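Local coordinates for fatty acid amide hydrolase (Candida albicans, PDB 6KVR), which probably hydrolyses amides of monocarboxylic acids, fatty acid amides among them, to the free carboxylate and ammonium as a member of the amidase signature family, at residues 6-11 / 419-424; 10-15 / 427-432; 394-399 / 423-428. All blocks are in the same frame, centred on the assembly; numbering follows the deposited sequence.

Contact 1: residues 6-11 / 419-424; sequences ETFLNK and TKWNLN
Phe8, Leu9 and Lys11 of the N-terminal arm lie against Trp421 in the last turn of helix 417-423 and Asn424 just after it, a partly buried contact that joins an aromatic pair to a side-chain bond made to the backbone. The rings form a T-shaped pair: the six-membered ring of Trp421 presents its edge to one face of Phe8, with centroids 4.9 Å apart and planes at 68°. Trp421 CH2 stands 3.6 Å above the Phe8 ring plane, over its centre, and CZ3 comes to 3.4 Å from CD1 of Phe8 on the same face. CG of Trp421 is anti to its backbone N (chi1 177°), a torsion that swings the indole back toward the arm although its CB starts in the opposite direction. Beside the rings, CD2 of Leu9 rests 3.6 Å from the carbonyl oxygen O of Lys420.

Asn424 supplies the polar half. Its OD1 accepts from Lys11 N at 2.8 Å, the N-H pointing at it at 156° and lying in the carbonyl plane of the amide; Asp12 N is a second donor to the same oxygen. The other branch, ND2, turns back to the helix and donates to Lys420 O over 2.9 Å, nearly straight. With both branches engaged, the amide's rotation is fixed, and the arm is tied to a side chain that is itself anchored on the last helical turn. Leu9 is the centre of an inverse gamma turn, and the side chains of Leu9 and Asn424 cross at about a right angle.

Trp421 NE1 bonds to Tyr479 O, and helix 522-529 borders both rings, Lys522 touching Phe8 and Leu523 touching Trp421. Further along the chain, Leu14 and Tyr17, in the loop before helix 20-40, touch Leu423.

Contact 2: residues 10-15 / 427-432; sequences NKDPLD and EGAKHY
Gly428, with positive phi in a type II' turn, lies close against Lys11: its N is 3.6 Å from CB of Lys11. A CB on this residue would run into Lys11 O, and the positive phi also favours glycine, so the close approach of the two segments depends on the missing side chain. One backbone hydrogen bond follows, from Ala429 N to Lys11 O at 3.1 Å and 168°, with the donor 48° out of the carbonyl plane.

Beyond the bond, the methyl of Ala429 faces the carboxylate of Asp12, with CB 3.8 Å from CG. Chi1 of -175° carries that carboxylate away from the backbone N of Asp12, leaving it beside the residue's own carbonyl carbon. There OD2 accepts from Leu14 N, 2.9 Å away, on its anti side, while OD1 is held by Tyr17 OH and Asn401 ND2. These partners fix the buried acid's rotation and probably favour its charged form. Pro13 CD grazes the same methyl.

Within 427-432, Lys430 NZ makes a salt bridge with Glu427 OE1, which bridges the two ends of the turn. Further along, His431 and Tyr432 reach the second subunit, where His431 NE2 bonds to Ala435 N of that neighbouring chain. Away from the predicted catalytic and substrate-binding residues, the contact brings together two local motifs: an Asx turn at Asp12 and a type II' beta turn from Glu427 to Lys430, closed by Lys430 N to Glu427 O and with glycine at its second position.

Contact 3: residues 394-399 / 423-428; sequences KMYNCD and LNYGEG
The end of helix 385-397 packs on the loop that leaves helix 417-423, a helix-to-loop contact beside the predicted substrate site of the amidase fold: between side chains, Tyr396 comes to about 3 Å from Gly255 (its CA) and about 8 Å from Ser257, the predicted nucleophile that forms the acyl-ester intermediate. The backbones meet at Lys394 and Gly426, whose CA atoms are 4.1 Å apart. A CB on Gly426 would collide with Lys394 CA, so its absence lets the backbones approach closely here.

Asn397 buries more surface here than any other residue. Its CG is anti to its carbonyl carbon (chi1 -73°), and ND2 thereby reaches the end of helix 417-423, where it donates to Asn422 O. The same nitrogen lies 3.5 Å from Tyr425 N, a pair of donors that cannot bond, and against CB of Tyr425. Near the helix end, Asn397 O and Gly428 O face each other at 3.4 Å as two acceptors.

The tyrosines touch loosely, CD2 of Tyr396 to CD2 of Tyr425 at 4.2 Å. Tyr425 is held more firmly from outside: its OH bonds to Tyr479 O, and His393 and Trp481 meet its ring edge-to-face. Lys394 and Glu427 carry opposite charges, but the acid is paired instead with Lys430, through OE1.

Between the two backbones, one water joins helix to loop: it donates to Lys394 O at 2.8 Å and accepts from Glu427 N at 3.0 Å.

In the fold
All three contacts meet on the chain around residues 419-432. Contacts 1 and 2 bring the N-terminal arm onto it from one stretch, whereas contact 3 brings helix 385-397. Asn424 OD1 connects contacts 1 and 2 through Lys11 N and Asp12 N, and Asn397 ND2 connects contact 3 to contact 1 through Asn422 O. Each is partly buried, but contact 3 has no exposed residue among those that touch and lies nearest the predicted substrate site, while contact 2 is farthest from the chain's centre. Their chemistry differs too: aromatic packing with a side-chain amide hydrogen-bonded to backbone N-H in contact 1, a backbone bond in contact 2, and close backbone packing with a bridging water in contact 3.

Contact 1: residues 6-11 / 419-424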
loop_
_atom_site.group_PDB
_atom_site.type_symbol
_atom_site.label_atom_id
_atom_site.label_comp_id
_atom_site.label_asym_id
_atom_site.label_seq_id
_atom_site.Cartn_x
_atom_site.Cartn_y
_atom_site.Cartn_z
ATOM N N GLU A 6 -16.340 26.023 20.934
ATOM C CA GLU A 6 -17.488 26.209 20.042
ATOM C C GLU A 6 -17.189 27.124 18.855
ATOM O O GLU A 6 -17.864 27.013 17.826
ATOM C CB GLU A 6 -18.699 26.766 20.802
ATOM C CG GLU A 6 -19.340 25.793 21.770
ATOM C CD GLU A 6 -18.903 26.044 23.203
ATOM O OE1 GLU A 6 -17.875 26.734 23.401
ATOM O OE2 GLU A 6 -19.585 25.555 24.131
ATOM N N THR A 7 -16.215 28.033 18.961
ATOM C CA THR A 7 -15.910 28.886 17.812
ATOM C C THR A 7 -15.254 28.124 16.659
ATOM O O THR A 7 -15.167 28.669 15.552
ATOM C CB THR A 7 -15.020 30.074 18.227
ATOM O OG1 THR A 7 -13.655 29.662 18.329
ATOM C CG2 THR A 7 -15.459 30.646 19.569
ATOM N N PHE A 8 -14.805 26.882 16.872
ATOM C CA PHE A 8 -14.307 26.068 15.762
ATOM C C PHE A 8 -15.408 25.330 15.016
ATOM O O PHE A 8 -15.136 24.800 13.931
ATOM C CB PHE A 8 -13.304 25.023 16.251
ATOM C CG PHE A 8 -12.015 25.600 16.746
ATOM C CD1 PHE A 8 -11.904 26.065 18.046
ATOM C CD2 PHE A 8 -10.907 25.659 15.916
ATOM C CE1 PHE A 8 -10.716 26.589 18.506
ATOM C CE2 PHE A 8 -9.720 26.180 16.375
ATOM C CZ PHE A 8 -9.631 26.659 17.672
ATOM N N LEU A 9 -16.625 25.278 15.558
ATOM C CA LEU A 9 -17.690 24.412 15.039
ATOM C C LEU A 9 -18.450 25.058 13.889
ATOM O O LEU A 9 -19.677 25.140 13.905
ATOM C CB LEU A 9 -18.639 24.028 16.169
ATOM C CG LEU A 9 -17.978 23.537 17.465
ATOM C CD1 LEU A 9 -19.031 23.203 18.508
ATOM C CD2 LEU A 9 -17.077 22.341 17.203
ATOM N N ASN A 10 -17.736 25.494 12.853
ATOM C CA ASN A 10 -18.356 26.226 11.754
ATOM C C ASN A 10 -18.196 25.508 10.418
ATOM O O ASN A 10 -18.317 26.135 9.365
ATOM C CB ASN A 10 -17.770 27.635 11.664
ATOM C CG ASN A 10 -16.331 27.630 11.165
ATOM O OD1 ASN A 10 -15.524 26.770 11.555
ATOM N ND2 ASN A 10 -15.998 28.587 10.301
ATOM N N LYS A 11 -17.913 24.208 10.436
ATOM C CA LYS A 11 -17.722 23.454 9.207
ATOM C C LYS A 11 -18.801 22.405 8.982
ATOM O O LYS A 11 -19.023 22.009 7.834
ATOM C CB LYS A 11 -16.340 22.770 9.204
ATOM C CG LYS A 11 -15.149 23.726 9.368
ATOM C CD LYS A 11 -15.086 24.739 8.223
ATOM C CE LYS A 11 -13.689 25.321 8.048
ATOM N NZ LYS A 11 -12.986 25.420 9.366
ATOM N N THR A 419 -17.015 14.791 19.862
ATOM C CA THR A 419 -17.534 14.329 18.578
ATOM C C THR A 419 -17.872 15.519 17.693
ATOM O O THR A 419 -17.492 15.556 16.517
ATOM C CB THR A 419 -18.764 13.441 18.792
ATOM O OG1 THR A 419 -18.343 12.128 19.169
ATOM C CG2 THR A 419 -19.611 13.337 17.542
ATOM N N LYS A 420 -18.580 16.504 18.256
ATOM C CA LYS A 420 -18.759 17.790 17.590
ATOM C C LYS A 420 -17.414 18.365 17.149
ATOM O O LYS A 420 -17.287 18.920 16.054
ATOM C CB LYS A 420 -19.471 18.761 18.535
ATOM C CG LYS A 420 -20.855 18.290 19.004
ATOM C CD LYS A 420 -21.486 19.303 19.979
ATOM C CE LYS A 420 -22.958 19.015 20.235
ATOM N NZ LYS A 420 -23.546 19.923 21.276
ATOM N N TRP A 421 -16.398 18.228 17.998
ATOM C CA TRP A 421 -15.074 18.735 17.671
ATOM C C TRP A 421 -14.514 18.069 16.406
ATOM O O TRP A 421 -14.088 18.756 15.471
ATOM C CB TRP A 421 -14.145 18.526 18.878
ATOM C CG TRP A 421 -12.743 18.938 18.633
ATOM C CD1 TRP A 421 -11.677 18.113 18.392
ATOM C CD2 TRP A 421 -12.237 20.280 18.557
ATOM N NE1 TRP A 421 -10.536 18.860 18.195
ATOM C CE2 TRP A 421 -10.854 20.191 18.279
ATOM C CE3 TRP A 421 -12.816 21.544 18.704
ATOM C CZ2 TRP A 421 -10.039 21.322 18.160
ATOM C CZ3 TRP A 421 -12.007 22.669 18.577
ATOM C CH2 TRP A 421 -10.635 22.550 18.308
ATOM N N ASN A 422 -14.490 16.729 16.359
ATOM C CA ASN A 422 -13.832 16.085 15.220
ATOM C C ASN A 422 -14.688 16.118 13.960
ATOM O O ASN A 422 -14.141 16.052 12.853
ATOM C CB ASN A 422 -13.428 14.635 15.556
ATOM C CG ASN A 422 -14.579 13.655 15.443
ATOM O OD1 ASN A 422 -15.011 13.277 14.340
ATOM N ND2 ASN A 422 -15.080 13.223 16.585
ATOM N N LEU A 423 -16.013 16.239 14.098
ATOM C CA LEU A 423 -16.853 16.433 12.920
ATOM C C LEU A 423 -16.591 17.775 12.251
ATOM O O LEU A 423 -16.937 17.940 11.078
ATOM C CB LEU A 423 -18.331 16.298 13.297
ATOM C CG LEU A 423 -18.700 14.851 13.659
ATOM C CD1 LEU A 423 -20.139 14.733 14.172
ATOM C CD2 LEU A 423 -18.451 13.919 12.463
ATOM N N ASN A 424 -15.953 18.722 12.943
ATOM C CA ASN A 424 -15.619 20.014 12.346
ATOM C C ASN A 424 -14.140 20.139 11.962
ATOM O O ASN A 424 -13.682 21.249 11.656
ATOM C CB ASN A 424 -16.021 21.141 13.302
ATOM C CG ASN A 424 -17.511 21.450 13.226
ATOM O OD1 ASN A 424 -17.933 22.332 12.463
ATOM N ND2 ASN A 424 -18.318 20.700 13.987
HETATM O O HOH W 1 -12.985 24.476 12.394
#

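Contact 2: residues 10-15 / 427-432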
loop_
_atom_site.group_PDB
_atom_site.type_symbol
_atom_site.label_atom_id
_atom_site.label_comp_id
_atom_site.label_asym_id
_atom_site.label_seq_id
_atom_site.Cartn_x
_atom_site.Cartn_y
_atom_site.Cartn_z
ATOM N N ASN A 10 -17.736 25.494 12.853
ATOM C CA ASN A 10 -18.356 26.226 11.754
ATOM C C ASN A 10 -18.196 25.508 10.418
ATOM O O ASN A 10 -18.317 26.135 9.365
ATOM C CB ASN A 10 -17.770 27.635 11.664
ATOM C CG ASN A 10 -16.331 27.630 11.165
ATOM O OD1 ASN A 10 -15.524 26.770 11.555
ATOM N ND2 ASN A 10 -15.998 28.587 10.301
ATOM N N LYS A 11 -17.913 24.208 10.436
ATOM C CA LYS A 11 -17.722 23.454 9.207
ATOM C C LYS A 11 -18.801 22.405 8.982
ATOM O O LYS A 11 -19.023 22.009 7.834
ATOM C CB LYS A 11 -16.340 22.770 9.204
ATOM C CG LYS A 11 -15.149 23.726 9.368
ATOM C CD LYS A 11 -15.086 24.739 8.223
ATOM C CE LYS A 11 -13.689 25.321 8.048
ATOM N NZ LYS A 11 -12.986 25.420 9.366
ATOM N N ASP A 12 -19.463 21.945 10.041
ATOM C CA ASP A 12 -20.556 20.983 9.932
ATOM C C ASP A 12 -21.657 21.514 10.841
ATOM O O ASP A 12 -21.423 21.690 12.056
ATOM C CB ASP A 12 -20.092 19.574 10.332
ATOM C CG ASP A 12 -21.173 18.489 10.131
ATOM O OD1 ASP A 12 -20.795 17.315 9.837
ATOM O OD2 ASP A 12 -22.387 18.794 10.259
ATOM N N PRO A 13 -22.848 21.807 10.317
ATOM C CA PRO A 13 -23.899 22.375 11.175
ATOM C C PRO A 13 -24.431 21.396 12.208
ATOM O O PRO A 13 -25.005 21.839 13.213
ATOM C CB PRO A 13 -24.985 22.800 10.175
ATOM C CG PRO A 13 -24.752 21.956 8.949
ATOM C CD PRO A 13 -23.266 21.697 8.905
ATOM N N LEU A 14 -24.247 20.089 12.006
ATOM C CA LEU A 14 -24.600 19.082 13.012
ATOM C C LEU A 14 -26.110 19.042 13.283
ATOM O O LEU A 14 -26.549 18.821 14.413
ATOM C CB LEU A 14 -23.831 19.314 14.316
ATOM C CG LEU A 14 -22.298 19.383 14.302
ATOM C CD1 LEU A 14 -21.821 19.823 15.668
ATOM C CD2 LEU A 14 -21.669 18.039 13.925
ATOM N N ASP A 15 -26.922 19.253 12.247
ATOM C CA ASP A 15 -28.365 19.349 12.428
ATOM C C ASP A 15 -29.132 18.134 11.920
ATOM O O ASP A 15 -30.362 18.116 12.019
ATOM C CB ASP A 15 -28.902 20.620 11.755
ATOM C CG ASP A 15 -28.532 20.715 10.284
ATOM O OD1 ASP A 15 -27.900 19.781 9.742
ATOM O OD2 ASP A 15 -28.889 21.736 9.657
ATOM N N GLU A 427 -12.743 20.478 6.408
ATOM C CA GLU A 427 -13.868 21.252 5.909
ATOM C C GLU A 427 -15.203 20.631 6.322
ATOM O O GLU A 427 -16.223 20.857 5.663
ATOM C CB GLU A 427 -13.769 21.413 4.388
ATOM C CG GLU A 427 -12.460 22.094 3.925
ATOM C CD GLU A 427 -12.454 22.456 2.439
ATOM O OE1 GLU A 427 -13.326 23.237 2.006
ATOM O OE2 GLU A 427 -11.563 21.980 1.698
ATOM N N GLY A 428 -15.210 19.844 7.403
ATOM C CA GLY A 428 -16.417 19.262 7.960
ATOM C C GLY A 428 -17.338 18.584 6.962
ATOM O O GLY A 428 -16.970 17.578 6.343
ATOM N N ALA A 429 -18.545 19.131 6.792
ATOM C CA ALA A 429 -19.546 18.473 5.964
ATOM C C ALA A 429 -19.359 18.722 4.471
ATOM O O ALA A 429 -20.213 18.301 3.684
ATOM C CB ALA A 429 -20.954 18.912 6.381
ATOM N N LYS A 430 -18.292 19.393 4.048
ATOM C CA LYS A 430 -18.058 19.547 2.617
ATOM C C LYS A 430 -17.605 18.208 2.037
ATOM O O LYS A 430 -16.648 17.596 2.527
ATOM C CB LYS A 430 -17.019 20.625 2.342
ATOM C CG LYS A 430 -16.389 20.477 0.966
ATOM C CD LYS A 430 -15.459 21.636 0.639
ATOM C CE LYS A 430 -14.612 21.299 -0.581
ATOM N NZ LYS A 430 -13.415 22.165 -0.741
ATOM N N HIS A 431 -18.316 17.732 1.023
ATOM C CA HIS A 431 -18.050 16.429 0.424
ATOM C C HIS A 431 -17.148 16.644 -0.790
ATOM O O HIS A 431 -17.588 17.169 -1.813
ATOM C CB HIS A 431 -19.366 15.746 0.057
ATOM C CG HIS A 431 -19.253 14.268 -0.179
ATOM N ND1 HIS A 431 -20.358 13.442 -0.254
ATOM C CD2 HIS A 431 -18.176 13.471 -0.375
ATOM C CE1 HIS A 431 -19.964 12.200 -0.478
ATOM N NE2 HIS A 431 -18.644 12.190 -0.562
ATOM N N TYR A 432 -15.886 16.253 -0.666
ATOM C CA TYR A 432 -14.905 16.437 -1.729
ATOM C C TYR A 432 -15.252 15.606 -2.962
ATOM O O TYR A 432 -15.847 14.528 -2.869
ATOM C CB TYR A 432 -13.522 16.021 -1.230
ATOM C CG TYR A 432 -12.760 17.070 -0.449
ATOM C CD1 TYR A 432 -13.329 17.719 0.632
ATOM C CD2 TYR A 432 -11.443 17.376 -0.776
ATOM C CE1 TYR A 432 -12.622 18.672 1.348
ATOM C CE2 TYR A 432 -10.722 18.314 -0.062
ATOM C CZ TYR A 432 -11.318 18.964 0.995
ATOM O OH TYR A 432 -10.597 19.907 1.695
#

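Contact 3: residues 394-399 / 423-428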
loop_
_atom_site.group_PDB
_atom_site.type_symbol
_atom_site.label_atom_id
_atom_site.label_comp_id
_atom_site.label_asym_id
_atom_site.label_seq_id
_atom_site.Cartn_x
_atom_site.Cartn_y
_atom_site.Cartn_z
ATOM N N LYS A 394 -8.114 17.387 6.794
ATOM C CA LYS A 394 -9.061 17.389 5.685
ATOM C C LYS A 394 -9.406 15.962 5.296
ATOM O O LYS A 394 -10.571 15.649 5.015
ATOM C CB LYS A 394 -8.482 18.139 4.477
ATOM C CG LYS A 394 -8.432 19.659 4.585
ATOM C CD LYS A 394 -7.849 20.236 3.283
ATOM C CE LYS A 394 -7.595 21.744 3.351
ATOM N NZ LYS A 394 -6.423 22.127 2.479
HETATM N N MSE A 395 -8.399 15.078 5.295
HETATM C CA MSE A 395 -8.536 13.686 4.856
HETATM C C MSE A 395 -9.534 12.957 5.733
HETATM O O MSE A 395 -10.301 12.127 5.246
HETATM C CB MSE A 395 -7.194 12.937 4.901
HETATM C CG MSE A 395 -6.281 13.125 3.691
HETATM SE SE MSE A 395 -4.506 12.281 3.987
HETATM C CE MSE A 395 -3.773 12.395 2.190
ATOM N N TYR A 396 -9.515 13.266 7.034
ATOM C CA TYR A 396 -10.418 12.593 7.964
ATOM C C TYR A 396 -11.871 12.766 7.550
ATOM O O TYR A 396 -12.672 11.833 7.692
ATOM C CB TYR A 396 -10.231 13.116 9.394
ATOM C CG TYR A 396 -8.931 12.721 10.036
ATOM C CD1 TYR A 396 -8.308 11.531 9.707
ATOM C CD2 TYR A 396 -8.331 13.544 10.999
ATOM C CE1 TYR A 396 -7.096 11.175 10.299
ATOM C CE2 TYR A 396 -7.132 13.193 11.602
ATOM C CZ TYR A 396 -6.521 12.004 11.250
ATOM O OH TYR A 396 -5.328 11.648 11.833
ATOM N N ASN A 397 -12.233 13.949 7.032
ATOM C CA ASN A 397 -13.634 14.310 6.830
ATOM C C ASN A 397 -14.010 14.526 5.369
ATOM O O ASN A 397 -15.121 14.998 5.098
ATOM C CB ASN A 397 -13.986 15.573 7.632
ATOM C CG ASN A 397 -14.078 15.314 9.122
ATOM O OD1 ASN A 397 -13.873 14.188 9.582
ATOM N ND2 ASN A 397 -14.396 16.358 9.890
ATOM N N CYS A 398 -13.138 14.182 4.412
ATOM C CA CYS A 398 -13.424 14.628 3.050
ATOM C C CYS A 398 -14.557 13.854 2.379
ATOM O O CYS A 398 -14.871 14.153 1.210
ATOM C CB CYS A 398 -12.157 14.568 2.178
ATOM S SG CYS A 398 -11.459 12.911 1.959
ATOM N N ASP A 399 -15.197 12.890 3.048
ATOM C CA ASP A 399 -16.470 12.382 2.539
ATOM C C ASP A 399 -17.661 13.214 3.039
ATOM O O ASP A 399 -18.805 12.763 2.967
ATOM C CB ASP A 399 -16.637 10.894 2.877
ATOM C CG ASP A 399 -17.136 10.642 4.307
ATOM O OD1 ASP A 399 -16.878 11.475 5.197
ATOM O OD2 ASP A 399 -17.762 9.577 4.540
ATOM N N LEU A 423 -16.013 16.239 14.098
ATOM C CA LEU A 423 -16.853 16.433 12.920
ATOM C C LEU A 423 -16.591 17.775 12.251
ATOM O O LEU A 423 -16.937 17.940 11.078
ATOM C CB LEU A 423 -18.331 16.298 13.297
ATOM C CG LEU A 423 -18.700 14.851 13.659
ATOM C CD1 LEU A 423 -20.139 14.733 14.172
ATOM C CD2 LEU A 423 -18.451 13.919 12.463
ATOM N N ASN A 424 -15.953 18.722 12.943
ATOM C CA ASN A 424 -15.619 20.014 12.346
ATOM C C ASN A 424 -14.140 20.139 11.962
ATOM O O ASN A 424 -13.682 21.249 11.656
ATOM C CB ASN A 424 -16.021 21.141 13.302
ATOM C CG ASN A 424 -17.511 21.450 13.226
ATOM O OD1 ASN A 424 -17.933 22.332 12.463
ATOM N ND2 ASN A 424 -18.318 20.700 13.987
ATOM N N TYR A 425 -13.413 19.014 11.894
ATOM C CA TYR A 425 -11.950 19.029 11.766
ATOM C C TYR A 425 -11.442 19.708 10.496
ATOM O O TYR A 425 -10.522 20.539 10.553
ATOM C CB TYR A 425 -11.410 17.610 11.816
ATOM C CG TYR A 425 -10.735 17.365 13.117
ATOM C CD1 TYR A 425 -10.305 18.437 13.887
ATOM C CD2 TYR A 425 -10.536 16.076 13.592
ATOM C CE1 TYR A 425 -9.681 18.241 15.097
ATOM C CE2 TYR A 425 -9.924 15.867 14.813
ATOM C CZ TYR A 425 -9.503 16.956 15.564
ATOM O OH TYR A 425 -8.877 16.757 16.777
ATOM N N GLY A 426 -11.916 19.298 9.337
ATOM C CA GLY A 426 -11.207 19.794 8.155
ATOM C C GLY A 426 -12.062 20.855 7.486
ATOM O O GLY A 426 -12.155 21.991 7.966
ATOM N N GLU A 427 -12.743 20.478 6.408
ATOM C CA GLU A 427 -13.868 21.252 5.909
ATOM C C GLU A 427 -15.203 20.631 6.322
ATOM O O GLU A 427 -16.223 20.857 5.663
ATOM C CB GLU A 427 -13.769 21.413 4.388
ATOM C CG GLU A 427 -12.460 22.094 3.925
ATOM C CD GLU A 427 -12.454 22.456 2.439
ATOM O OE1 GLU A 427 -13.326 23.237 2.006
ATOM O OE2 GLU A 427 -11.563 21.980 1.698
ATOM N N GLY A 428 -15.210 19.844 7.403
ATOM C CA GLY A 428 -16.417 19.262 7.960
ATOM C C GLY A 428 -17.338 18.584 6.962
ATOM O O GLY A 428 -16.970 17.578 6.343
HETATM O O HOH W 2 -12.480 17.723 5.155
#